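Local coordinates for protein cytochrome P450 reductase (Amycolatopsis methanolica 239, PDB 5OGX) that passes electrons from NADH through FAD and a [2Fe-2S] cluster to a partner cytochrome P450 that O-demethylates lignin-derived aromatics such as guaiacol, at residues R297-E311 with R320-P334. Sequence-based numbering, arbitrary orientation. Where two conformers were deposited one is given.
With FAD (flavin-adenine dinucleotide), chain B.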
loop_
_atom_site.group_PDB
_atom_site.type_symbol
_atom_site.label_atom_id
_atom_site.label_comp_id
_atom_site.label_asym_id
_atom_site.label_seq_id
_atom_site.Cartn_x
_atom_site.Cartn_y
_atom_site.Cartn_z
ATOM N N ARG A 297 -7.894 4.850 -22.568
ATOM C CA ARG A 297 -6.839 5.766 -22.979
ATOM C C ARG A 297 -7.057 7.134 -22.342
ATOM O O ARG A 297 -8.157 7.708 -22.417
ATOM C CB ARG A 297 -6.785 5.882 -24.496
ATOM C CG ARG A 297 -5.501 6.567 -24.943
ATOM C CD ARG A 297 -5.202 6.342 -26.406
ATOM N NE ARG A 297 -3.897 6.924 -26.726
ATOM C CZ ARG A 297 -3.568 7.389 -27.926
ATOM N NH1 ARG A 297 -4.443 7.338 -28.916
ATOM N NH2 ARG A 297 -2.360 7.907 -28.135
ATOM N N GLY A 298 -6.010 7.651 -21.703
ATOM C CA GLY A 298 -6.081 8.925 -21.016
ATOM C C GLY A 298 -6.477 8.821 -19.565
ATOM O O GLY A 298 -6.470 9.843 -18.861
ATOM N N TRP A 299 -6.809 7.622 -19.095
ATOM C CA TRP A 299 -7.157 7.382 -17.704
ATOM C C TRP A 299 -5.922 7.027 -16.889
ATOM O O TRP A 299 -4.890 6.616 -17.424
ATOM C CB TRP A 299 -8.165 6.231 -17.612
ATOM C CG TRP A 299 -9.535 6.685 -17.961
ATOM C CD1 TRP A 299 -9.990 7.061 -19.183
ATOM C CD2 TRP A 299 -10.619 6.843 -17.045
ATOM N NE1 TRP A 299 -11.331 7.441 -19.093
ATOM C CE2 TRP A 299 -11.730 7.305 -17.785
ATOM C CE3 TRP A 299 -10.758 6.613 -15.669
ATOM C CZ2 TRP A 299 -12.969 7.561 -17.193
ATOM C CZ3 TRP A 299 -12.000 6.863 -15.075
ATOM C CH2 TRP A 299 -13.086 7.326 -15.843
ATOM N N SER A 300 -6.027 7.229 -15.584
ATOM C CA SER A 300 -5.096 6.648 -14.631
ATOM C C SER A 300 -5.832 5.550 -13.882
ATOM O O SER A 300 -7.058 5.609 -13.728
ATOM C CB SER A 300 -4.549 7.700 -13.656
ATOM O OG SER A 300 -4.014 8.825 -14.352
ATOM N N GLY A 301 -5.086 4.534 -13.441
ATOM C CA GLY A 301 -5.708 3.418 -12.743
ATOM C C GLY A 301 -4.936 3.006 -11.512
ATOM O O GLY A 301 -3.705 2.977 -11.508
ATOM N N TRP A 302 -5.672 2.663 -10.465
ATOM C CA TRP A 302 -5.119 2.351 -9.151
ATOM C C TRP A 302 -5.733 1.037 -8.696
ATOM O O TRP A 302 -6.939 0.975 -8.448
ATOM C CB TRP A 302 -5.440 3.473 -8.158
ATOM C CG TRP A 302 -4.936 4.801 -8.652
ATOM C CD1 TRP A 302 -5.440 5.574 -9.672
ATOM C CD2 TRP A 302 -3.801 5.480 -8.153
ATOM N NE1 TRP A 302 -4.663 6.709 -9.832
ATOM C CE2 TRP A 302 -3.650 6.664 -8.906
ATOM C CE3 TRP A 302 -2.887 5.194 -7.140
ATOM C CZ2 TRP A 302 -2.616 7.560 -8.681
ATOM C CZ3 TRP A 302 -1.845 6.085 -6.925
ATOM C CH2 TRP A 302 -1.728 7.258 -7.687
ATOM N N LEU A 303 -4.912 -0.017 -8.563
ATOM C CA LEU A 303 -5.418 -1.341 -8.230
ATOM C C LEU A 303 -4.804 -1.787 -6.912
ATOM O O LEU A 303 -3.581 -1.735 -6.753
ATOM C CB LEU A 303 -5.070 -2.372 -9.318
ATOM C CG LEU A 303 -5.822 -2.330 -10.645
ATOM C CD1 LEU A 303 -4.923 -2.800 -11.767
ATOM C CD2 LEU A 303 -7.045 -3.233 -10.575
ATOM N N CYS A 304 -5.638 -2.265 -5.990
ATOM C CA CYS A 304 -5.099 -2.748 -4.726
ATOM C C CYS A 304 -5.899 -3.950 -4.246
ATOM O O CYS A 304 -7.129 -3.929 -4.265
ATOM C CB CYS A 304 -5.114 -1.634 -3.682
ATOM S SG CYS A 304 -4.669 -2.189 -2.044
ATOM N N GLY A 305 -5.198 -4.988 -3.814
ATOM C CA GLY A 305 -5.853 -6.190 -3.349
ATOM C C GLY A 305 -4.903 -7.362 -3.441
ATOM O O GLY A 305 -3.692 -7.189 -3.552
ATOM N N PRO A 306 -5.440 -8.580 -3.442
ATOM C CA PRO A 306 -4.581 -9.752 -3.590
ATOM C C PRO A 306 -3.761 -9.663 -4.862
ATOM O O PRO A 306 -4.208 -9.088 -5.871
ATOM C CB PRO A 306 -5.581 -10.917 -3.643
ATOM C CG PRO A 306 -6.783 -10.398 -2.878
ATOM C CD PRO A 306 -6.857 -8.935 -3.255
ATOM N N PRO A 307 -2.547 -10.231 -4.862
ATOM C CA PRO A 307 -1.648 -10.049 -6.020
ATOM C C PRO A 307 -2.242 -10.474 -7.358
ATOM O O PRO A 307 -2.056 -9.774 -8.365
ATOM C CB PRO A 307 -0.429 -10.928 -5.677
ATOM C CG PRO A 307 -0.536 -11.254 -4.245
ATOM C CD PRO A 307 -1.932 -11.004 -3.765
ATOM N N ALA A 308 -2.923 -11.618 -7.409
ATOM C CA ALA A 308 -3.409 -12.098 -8.698
ATOM C C ALA A 308 -4.461 -11.154 -9.264
ATOM O O ALA A 308 -4.511 -10.924 -10.481
ATOM C CB ALA A 308 -3.972 -13.516 -8.555
ATOM N N MET A 309 -5.316 -10.615 -8.390
ATOM C CA MET A 309 -6.322 -9.643 -8.806
ATOM C C MET A 309 -5.674 -8.388 -9.365
ATOM O O MET A 309 -6.116 -7.845 -10.390
ATOM C CB MET A 309 -7.218 -9.300 -7.619
ATOM C CG MET A 309 -8.348 -8.352 -7.942
ATOM S SD MET A 309 -8.296 -6.872 -6.885
ATOM C CE MET A 309 -6.988 -5.938 -7.597
ATOM N N VAL A 310 -4.624 -7.902 -8.702
ATOM C CA VAL A 310 -3.933 -6.720 -9.199
ATOM C C VAL A 310 -3.293 -7.013 -10.550
ATOM O O VAL A 310 -3.438 -6.245 -11.508
ATOM C CB VAL A 310 -2.897 -6.233 -8.172
ATOM C CG1 VAL A 310 -2.078 -5.092 -8.763
ATOM C CG2 VAL A 310 -3.582 -5.755 -6.895
ATOM N N GLU A 311 -2.583 -8.142 -10.659
ATOM C CA GLU A 311 -1.884 -8.410 -11.909
ATOM C C GLU A 311 -2.856 -8.622 -13.060
ATOM O O GLU A 311 -2.625 -8.135 -14.168
ATOM C CB GLU A 311 -0.944 -9.611 -11.753
ATOM C CG GLU A 311 0.360 -9.217 -11.058
ATOM C CD GLU A 311 1.108 -8.036 -11.727
ATOM O OE1 GLU A 311 2.079 -8.295 -12.469
ATOM O OE2 GLU A 311 0.770 -6.850 -11.490
ATOM N N ARG A 320 -7.247 -2.384 -22.780
ATOM C CA ARG A 320 -8.158 -1.313 -23.149
ATOM C C ARG A 320 -7.431 0.015 -23.323
ATOM O O ARG A 320 -8.071 1.074 -23.300
ATOM C CB ARG A 320 -9.279 -1.197 -22.113
ATOM C CG ARG A 320 -10.219 -2.409 -22.087
ATOM C CD ARG A 320 -10.475 -2.920 -23.500
ATOM N NE ARG A 320 -11.530 -3.929 -23.574
ATOM C CZ ARG A 320 -12.812 -3.656 -23.790
ATOM N NH1 ARG A 320 -13.209 -2.401 -23.944
ATOM N NH2 ARG A 320 -13.701 -4.640 -23.852
ATOM N N ARG A 321 -6.108 -0.037 -23.480
ATOM C CA ARG A 321 -5.257 1.042 -23.958
ATOM C C ARG A 321 -5.026 2.114 -22.904
ATOM O O ARG A 321 -4.640 3.239 -23.238
ATOM C CB ARG A 321 -5.805 1.638 -25.261
ATOM C CG ARG A 321 -5.702 0.623 -26.415
ATOM C CD ARG A 321 -6.533 1.014 -27.631
ATOM N NE ARG A 321 -5.877 2.066 -28.398
ATOM C CZ ARG A 321 -6.357 3.298 -28.511
ATOM N NH1 ARG A 321 -7.494 3.614 -27.906
ATOM N NH2 ARG A 321 -5.707 4.209 -29.226
ATOM N N MET A 322 -5.182 1.771 -21.625
ATOM C CA MET A 322 -4.706 2.659 -20.571
ATOM C C MET A 322 -3.178 2.635 -20.566
ATOM O O MET A 322 -2.562 1.581 -20.760
ATOM C CB MET A 322 -5.284 2.220 -19.217
ATOM C CG MET A 322 -5.050 3.197 -18.092
ATOM S SD MET A 322 -5.576 2.650 -16.478
ATOM C CE MET A 322 -7.346 2.413 -16.778
ATOM N N SER A 323 -2.571 3.799 -20.364
ATOM C CA SER A 323 -1.114 3.925 -20.509
ATOM C C SER A 323 -0.381 3.269 -19.342
ATOM O O SER A 323 -0.679 3.571 -18.182
ATOM C CB SER A 323 -0.732 5.398 -20.603
ATOM O OG SER A 323 -1.254 5.973 -21.788
ATOM N N PRO A 324 0.605 2.395 -19.604
ATOM C CA PRO A 324 1.423 1.840 -18.509
ATOM C C PRO A 324 1.921 2.879 -17.521
ATOM O O PRO A 324 2.028 2.602 -16.316
ATOM C CB PRO A 324 2.609 1.194 -19.260
ATOM C CG PRO A 324 2.080 0.837 -20.569
ATOM C CD PRO A 324 0.998 1.873 -20.917
ATOM N N ARG A 325 2.226 4.085 -18.004
ATOM C CA ARG A 325 2.755 5.123 -17.134
ATOM C C ARG A 325 1.760 5.542 -16.061
ATOM O O ARG A 325 2.152 6.097 -15.029
ATOM C CB ARG A 325 3.140 6.332 -17.991
ATOM C CG ARG A 325 3.846 7.433 -17.253
ATOM C CD ARG A 325 4.343 8.477 -18.235
ATOM N NE ARG A 325 5.504 9.175 -17.714
ATOM C CZ ARG A 325 6.756 8.869 -18.041
ATOM N NH1 ARG A 325 6.993 7.888 -18.901
ATOM N NH2 ARG A 325 7.753 9.566 -17.527
ATOM N N ARG A 326 0.479 5.284 -16.283
ATOM C CA ARG A 326 -0.569 5.794 -15.411
ATOM C C ARG A 326 -1.280 4.681 -14.660
ATOM O O ARG A 326 -2.391 4.891 -14.148
ATOM C CB ARG A 326 -1.563 6.611 -16.231
ATOM C CG ARG A 326 -0.873 7.779 -16.927
ATOM C CD ARG A 326 -1.858 8.658 -17.677
ATOM N NE ARG A 326 -2.732 9.405 -16.777
ATOM C CZ ARG A 326 -2.584 10.692 -16.469
ATOM N NH1 ARG A 326 -1.581 11.398 -16.987
ATOM N NH2 ARG A 326 -3.444 11.276 -15.636
ATOM N N ILE A 327 -0.648 3.517 -14.550
ATOM C CA ILE A 327 -1.210 2.390 -13.824
ATOM C C ILE A 327 -0.411 2.202 -12.548
ATOM O O ILE A 327 0.818 2.047 -12.587
ATOM C CB ILE A 327 -1.214 1.117 -14.678
ATOM C CG1 ILE A 327 -2.052 1.329 -15.943
ATOM C CG2 ILE A 327 -1.666 -0.078 -13.852
ATOM C CD1 ILE A 327 -2.014 0.164 -16.929
ATOM N N HIS A 328 -1.109 2.194 -11.425
ATOM C CA HIS A 328 -0.495 2.131 -10.103
ATOM C C HIS A 328 -1.014 0.900 -9.371
ATOM O O HIS A 328 -2.198 0.574 -9.466
ATOM C CB HIS A 328 -0.825 3.409 -9.304
ATOM C CG HIS A 328 -0.575 4.676 -10.065
ATOM N ND1 HIS A 328 0.565 5.436 -9.894
ATOM C CD2 HIS A 328 -1.313 5.314 -11.006
ATOM C CE1 HIS A 328 0.513 6.491 -10.693
ATOM N NE2 HIS A 328 -0.613 6.436 -11.381
ATOM N N ARG A 329 -0.139 0.212 -8.625
ATOM C CA ARG A 329 -0.501 -1.084 -8.041
ATOM C C ARG A 329 -0.030 -1.177 -6.603
ATOM O O ARG A 329 1.070 -0.714 -6.281
ATOM C CB ARG A 329 0.133 -2.281 -8.797
ATOM C CG ARG A 329 0.362 -2.103 -10.282
ATOM C CD ARG A 329 1.718 -2.651 -10.736
ATOM N NE ARG A 329 1.818 -2.615 -12.196
ATOM C CZ ARG A 329 2.002 -1.501 -12.897
ATOM N NH1 ARG A 329 2.145 -0.338 -12.277
ATOM N NH2 ARG A 329 2.060 -1.552 -14.218
ATOM N N GLU A 330 -0.845 -1.815 -5.756
ATOM C CA GLU A 330 -0.457 -2.199 -4.398
ATOM C C GLU A 330 -0.935 -3.629 -4.168
ATOM O O GLU A 330 -2.140 -3.890 -4.092
ATOM C CB GLU A 330 -1.042 -1.253 -3.339
ATOM C CG GLU A 330 -0.544 -1.556 -1.926
ATOM C CD GLU A 330 0.788 -0.869 -1.648
ATOM O OE1 GLU A 330 1.743 -1.095 -2.421
ATOM O OE2 GLU A 330 0.874 -0.088 -0.680
ATOM N N LYS A 331 -0.010 -4.577 -4.059
ATOM C CA LYS A 331 -0.413 -5.972 -3.884
ATOM C C LYS A 331 -0.329 -6.390 -2.422
ATOM O O LYS A 331 0.719 -6.227 -1.784
ATOM C CB LYS A 331 0.450 -6.896 -4.741
ATOM C CG LYS A 331 0.566 -6.431 -6.178
ATOM C CD LYS A 331 1.594 -7.274 -6.902
ATOM C CE LYS A 331 1.318 -7.334 -8.372
ATOM N NZ LYS A 331 2.582 -7.584 -9.119
ATOM N N PHE A 332 -1.437 -6.935 -1.904
ATOM C CA PHE A 332 -1.512 -7.465 -0.538
ATOM C C PHE A 332 -0.938 -8.888 -0.532
ATOM O O PHE A 332 -1.626 -9.880 -0.283
ATOM C CB PHE A 332 -2.954 -7.461 -0.025
ATOM C CG PHE A 332 -3.512 -6.083 0.304
ATOM C CD1 PHE A 332 -2.765 -4.946 0.105
ATOM C CD2 PHE A 332 -4.797 -5.957 0.831
ATOM C CE1 PHE A 332 -3.266 -3.682 0.422
ATOM C CE2 PHE A 332 -5.317 -4.710 1.154
ATOM C CZ PHE A 332 -4.551 -3.570 0.945
ATOM N N THR A 333 0.356 -8.983 -0.800
ATOM C CA THR A 333 0.983 -10.291 -0.916
ATOM C C THR A 333 1.138 -10.945 0.454
ATOM O O THR A 333 1.688 -10.328 1.368
ATOM C CB THR A 333 2.345 -10.166 -1.583
ATOM O OG1 THR A 333 2.182 -9.588 -2.887
ATOM C CG2 THR A 333 2.978 -11.533 -1.723
ATOM N N PRO A 334 0.680 -12.181 0.631
ATOM C CA PRO A 334 0.859 -12.861 1.918
ATOM C C PRO A 334 2.322 -12.888 2.346
ATOM O O PRO A 334 3.237 -12.968 1.520
ATOM C CB PRO A 334 0.326 -14.273 1.646
ATOM C CG PRO A 334 -0.741 -14.037 0.607
ATOM C CD PRO A 334 -0.162 -12.967 -0.292
HETATM P PA FAD B . -0.896 -15.457 7.702
HETATM O O1A FAD B . -0.638 -16.169 9.008
HETATM O O2A FAD B . 0.322 -14.783 7.117
HETATM O O5B FAD B . -1.490 -16.503 6.573
HETATM C C5B FAD B . -2.219 -17.633 6.997
HETATM C C4B FAD B . -2.382 -18.569 5.764
HETATM O O4B FAD B . -3.234 -18.044 4.926
HETATM C C3B FAD B . -1.054 -18.672 4.996
HETATM O O3B FAD B . -0.927 -19.929 4.501
HETATM C C2B FAD B . -1.188 -17.617 3.872
HETATM O O2B FAD B . -0.299 -17.930 2.713
HETATM C C1B FAD B . -2.459 -17.643 3.567
HETATM N N9A FAD B . -2.966 -16.336 3.241
HETATM C C8A FAD B . -2.407 -15.160 3.558
HETATM N N7A FAD B . -3.208 -14.189 3.099
HETATM C C5A FAD B . -4.267 -14.774 2.512
HETATM C C6A FAD B . -5.371 -14.242 1.890
HETATM N N6A FAD B . -5.912 -12.931 1.576
HETATM N N1A FAD B . -6.299 -15.043 1.384
HETATM C C2A FAD B . -6.158 -16.389 1.475
HETATM N N3A FAD B . -5.072 -16.923 2.089
HETATM C C4A FAD B . -4.128 -16.100 2.606
HETATM N N1 FAD B . -4.530 -6.833 4.653
HETATM C C2 FAD B . -5.745 -6.171 5.112
HETATM O O2 FAD B . -6.628 -6.806 5.585
HETATM N N3 FAD B . -5.853 -4.709 5.005
HETATM C C4 FAD B . -4.824 -3.891 4.442
HETATM O O4 FAD B . -4.954 -2.715 4.357
HETATM C C4X FAD B . -3.600 -4.598 3.956
HETATM N N5 FAD B . -2.536 -3.811 3.412
HETATM C C5X FAD B . -1.353 -4.519 2.929
HETATM C C6 FAD B . -0.340 -3.757 2.339
HETATM C C7 FAD B . 0.786 -4.449 1.885
HETATM C C7M FAD B . 1.795 -3.465 1.294
HETATM C C8 FAD B . 0.893 -5.832 2.014
HETATM C C8M FAD B . 2.164 -6.495 1.500
HETATM C C9 FAD B . -0.124 -6.586 2.591
HETATM C C9A FAD B . -1.246 -5.916 3.036
HETATM N N10 FAD B . -2.315 -6.724 3.648
HETATM C C10 FAD B . -3.485 -6.035 4.079
HETATM C "C1'" FAD B . -2.171 -8.178 3.836
HETATM C "C2'" FAD B . -1.738 -8.268 5.361
HETATM O "O2'" FAD B . -0.488 -7.655 5.645
HETATM C "C3'" FAD B . -1.644 -9.710 5.910
HETATM O "O3'" FAD B . -0.906 -10.472 4.998
HETATM C "C4'" FAD B . -3.039 -10.337 6.091
HETATM O "O4'" FAD B . -3.764 -9.620 7.053
HETATM C "C5'" FAD B . -2.933 -11.809 6.544
HETATM O "O5'" FAD B . -1.998 -11.903 7.602
HETATM P P FAD B . -2.183 -13.081 8.728
HETATM O O1P FAD B . -0.988 -13.025 9.641
HETATM O O2P FAD B . -3.538 -12.993 9.392
HETATM O O3P FAD B . -2.183 -14.470 7.860
HETATM O O HOH W 1 -3.930 6.320 -19.988
HETATM O O HOH W 2 -6.104 10.453 -16.165
HETATM O O HOH W 3 -1.303 8.653 -13.099
#
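The imidazole of His-328 lies flat on the six-membered ring of Trp-302, centroids 3.7 Å apart and planes at 7°, with CD2 over CE2. Both side chains leave the same sheet face with CG beside the backbone N (chi1 -56° in Trp-302, -49° in His-328), which sets the rings alongside each other; His-328 CB adds a CH-pi contact to the same indole face. At the imidazole edge, water 3 joins NE2 to Ser-300 OG, which, in one of two conformers, also takes two weak bonds from NE and NH2 of Arg-326. Beneath the stack, strands 300-305 and 327-331 run parallel, bonded from Gly-301 N to Arg-326 O (2.8 Å) through to Phe-332 N on Gly-305 O. Before the strands, Arg-297 lays CD over one face of the Arg-321 guanidinium; its NH1 is 3.4 Å from Arg-321 NH2, two like-charged donors without a hydrogen bond. On the face opposite the stack, Lys-331 passes Val-310 and its NZ meets Glu-311 OE2 in a 3.1 Å salt bridge, tying edge strand to helix within this beta-alpha-beta unit. Past the strand end, Phe-332 lays one ring face against the flavin, while Cys-304 SG approaches the ring obliquely, 3.2 Å from CE1. Backbone bonds thus set the register of the outermost strand, stack and salt bridge pack its two faces, and the sulfur-aromatic contact links the NAD-domain sheet to the residue on the isoalloxazine.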